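Local atomic coordinates of Di-haem cytochrome c peroxidase family protein (Burkholderia thailandensis E264, PDB entry 6NX0), a protein that carries two c-type hemes and probably acts as a peroxidase that passes electrons between them, as in the diheme cytochrome c peroxidase family. Residues 60-65 with 169-174. Residues are numbered along the deposited sequence; the frame is centred on the assembly and turned at random.
Sequences PTTVLL and VPRRHF
Strand 61-62, at the edge of a three-stranded antiparallel sheet, and the residues that follow it meet residues 169-173 through Leu64 and Arg171, the arginine side chain extending toward Thr62 with a bend at chi3. Its NH1 donates to Thr62 OG1 at 3.0 Å, nearly straight (163°) and close to the guanidinium plane, and to Val63 O at 3.1 Å. The second bond is more bent and arrives from above the carbonyl plane of Val63 rather than on a lone pair. A water accepts from Arg171 NH2 and also hydrogen-bonds Thr62 OG1, closing a ring along the guanidinium edge; the threonine hydroxyl is placed there because OG1 lies opposite the backbone nitrogen, beside the carbonyl carbon. Arg171 NE forms a salt bridge with Asp196, which also accepts from Arg172 N, so bonds on three nitrogens fix the rotation of the guanidinium.

The two segments run roughly antiparallel, yet they form no continuous sheet: one backbone bond joins them, Arg171 N to Leu64 O at 2.9 Å. Strand 173-175 is paired antiparallel with 184-186, and a backbone bond between Phe174 and Pro82 ties it to the N-terminal sheet as well, within the diheme peroxidase family region; at the far end of the contact, Val169 lies near a heme c.

Leu64 fills the apolar side. Its CD1 sits over the face of the His173 imidazole, 3.7 Å from the ring centroid and 14° off the normal, a CH-pi contact, while CD2 lies 4.0 Å from Arg171 CB. The ring's orientation is held by His173 ND1 donating to Arg171 O at 2.9 Å, almost straight and exactly in the ring plane. Leu65 runs alongside Pro170, its CD2 3.6 Å from Pro170 CA.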
loop_
_atom_site.group_PDB
_atom_site.type_symbol
_atom_site.label_atom_id
_atom_site.label_comp_id
_atom_site.label_asym_id
_atom_site.label_seq_id
_atom_site.Cartn_x
_atom_site.Cartn_y
_atom_site.Cartn_z
ATOM N N PRO A 60 9.126 5.684 29.415
ATOM C CA PRO A 60 9.145 4.671 28.351
ATOM C C PRO A 60 8.952 5.259 26.963
ATOM O O PRO A 60 8.062 6.084 26.794
ATOM C CB PRO A 60 7.963 3.767 28.707
ATOM C CG PRO A 60 7.017 4.648 29.426
ATOM C CD PRO A 60 7.856 5.660 30.167
ATOM N N THR A 61 9.765 4.821 26.004
ATOM C CA THR A 61 9.719 5.366 24.658
ATOM C C THR A 61 9.813 4.250 23.627
ATOM O O THR A 61 10.267 3.138 23.909
ATOM C CB THR A 61 10.857 6.359 24.411
ATOM O OG1 THR A 61 12.118 5.686 24.561
ATOM C CG2 THR A 61 10.763 7.520 25.375
ATOM N N THR A 62 9.411 4.585 22.403
ATOM C CA THR A 62 9.512 3.669 21.285
ATOM C C THR A 62 9.871 4.479 20.046
ATOM O O THR A 62 9.527 5.662 19.944
ATOM C CB THR A 62 8.189 2.884 21.118
ATOM O OG1 THR A 62 8.414 1.722 20.315
ATOM C CG2 THR A 62 7.104 3.742 20.519
ATOM N N VAL A 63 10.588 3.843 19.122
ATOM C CA VAL A 63 10.975 4.473 17.859
ATOM C C VAL A 63 10.126 3.861 16.750
ATOM O O VAL A 63 10.236 2.660 16.470
ATOM C CB VAL A 63 12.468 4.293 17.564
ATOM C CG1 VAL A 63 12.824 4.935 16.244
ATOM C CG2 VAL A 63 13.314 4.903 18.698
ATOM N N LEU A 64 9.306 4.695 16.113
ATOM C CA LEU A 64 8.330 4.213 15.133
ATOM C C LEU A 64 8.799 4.309 13.683
ATOM O O LEU A 64 8.256 3.597 12.832
ATOM C CB LEU A 64 7.019 4.980 15.280
ATOM C CG LEU A 64 6.308 4.778 16.623
ATOM C CD1 LEU A 64 5.091 5.670 16.710
ATOM C CD2 LEU A 64 5.941 3.306 16.831
ATOM N N LEU A 65 9.759 5.181 13.379
ATOM C CA LEU A 65 10.414 5.298 12.079
ATOM C C LEU A 65 11.924 5.335 12.260
ATOM O O LEU A 65 12.408 5.838 13.279
ATOM C CB LEU A 65 9.984 6.569 11.341
ATOM C CG LEU A 65 8.597 6.550 10.697
ATOM C CD1 LEU A 65 8.215 7.924 10.169
ATOM C CD2 LEU A 65 8.552 5.512 9.599
ATOM N N VAL A 169 6.261 4.201 6.067
ATOM C CA VAL A 169 5.221 3.469 6.792
ATOM C C VAL A 169 5.744 3.181 8.197
ATOM O O VAL A 169 6.697 2.415 8.342
ATOM C CB VAL A 169 4.821 2.169 6.081
ATOM C CG1 VAL A 169 3.734 1.476 6.914
ATOM C CG2 VAL A 169 4.352 2.434 4.635
ATOM N N PRO A 170 5.150 3.748 9.242
ATOM C CA PRO A 170 5.687 3.550 10.592
ATOM C C PRO A 170 5.324 2.177 11.145
ATOM O O PRO A 170 4.488 1.446 10.613
ATOM C CB PRO A 170 5.035 4.668 11.396
ATOM C CG PRO A 170 3.776 4.974 10.691
ATOM C CD PRO A 170 3.992 4.656 9.237
ATOM N N ARG A 171 6.013 1.817 12.223
ATOM C CA ARG A 171 5.599 0.646 12.977
ATOM C C ARG A 171 4.162 0.839 13.468
ATOM O O ARG A 171 3.661 1.958 13.590
ATOM C CB ARG A 171 6.555 0.395 14.154
ATOM C CG ARG A 171 7.930 -0.182 13.749
ATOM C CD ARG A 171 8.839 -0.543 14.986
ATOM N NE ARG A 171 8.028 -1.131 16.060
ATOM C CZ ARG A 171 7.970 -0.696 17.320
ATOM N NH1 ARG A 171 8.743 0.301 17.746
ATOM N NH2 ARG A 171 7.146 -1.291 18.179
ATOM N N ARG A 172 3.505 -0.281 13.788
ATOM C CA ARG A 172 2.145 -0.222 14.298
ATOM C C ARG A 172 2.089 0.532 15.615
ATOM O O ARG A 172 2.937 0.340 16.485
ATOM C CB ARG A 172 1.577 -1.634 14.518
ATOM C CG ARG A 172 1.363 -2.489 13.279
ATOM C CD ARG A 172 0.738 -3.825 13.700
ATOM N NE ARG A 172 1.692 -4.643 14.442
ATOM C CZ ARG A 172 2.283 -5.746 14.004
ATOM N NH1 ARG A 172 2.031 -6.236 12.798
ATOM N NH2 ARG A 172 3.127 -6.394 14.799
ATOM N N HIS A 173 1.082 1.387 15.746
ATOM C CA HIS A 173 0.870 2.127 16.986
ATOM C C HIS A 173 -0.551 2.657 17.034
ATOM O O HIS A 173 -1.260 2.718 16.029
ATOM C CB HIS A 173 1.886 3.277 17.130
ATOM C CG HIS A 173 1.770 4.351 16.082
ATOM N ND1 HIS A 173 2.291 4.207 14.811
ATOM C CD2 HIS A 173 1.224 5.587 16.127
ATOM C CE1 HIS A 173 2.079 5.317 14.126
ATOM N NE2 HIS A 173 1.434 6.172 14.900
ATOM N N PHE A 174 -0.968 3.042 18.237
ATOM C CA PHE A 174 -2.218 3.746 18.434
ATOM C C PHE A 174 -1.943 5.184 18.851
ATOM O O PHE A 174 -0.921 5.473 19.473
ATOM C CB PHE A 174 -3.076 3.084 19.519
ATOM C CG PHE A 174 -3.758 1.819 19.080
ATOM C CD1 PHE A 174 -3.089 0.616 19.141
ATOM C CD2 PHE A 174 -5.064 1.839 18.647
ATOM C CE1 PHE A 174 -3.722 -0.567 18.753
ATOM C CE2 PHE A 174 -5.698 0.646 18.245
ATOM C CZ PHE A 174 -5.017 -0.532 18.313
HETATM O O HOH W 1 7.279 -1.006 21.063
#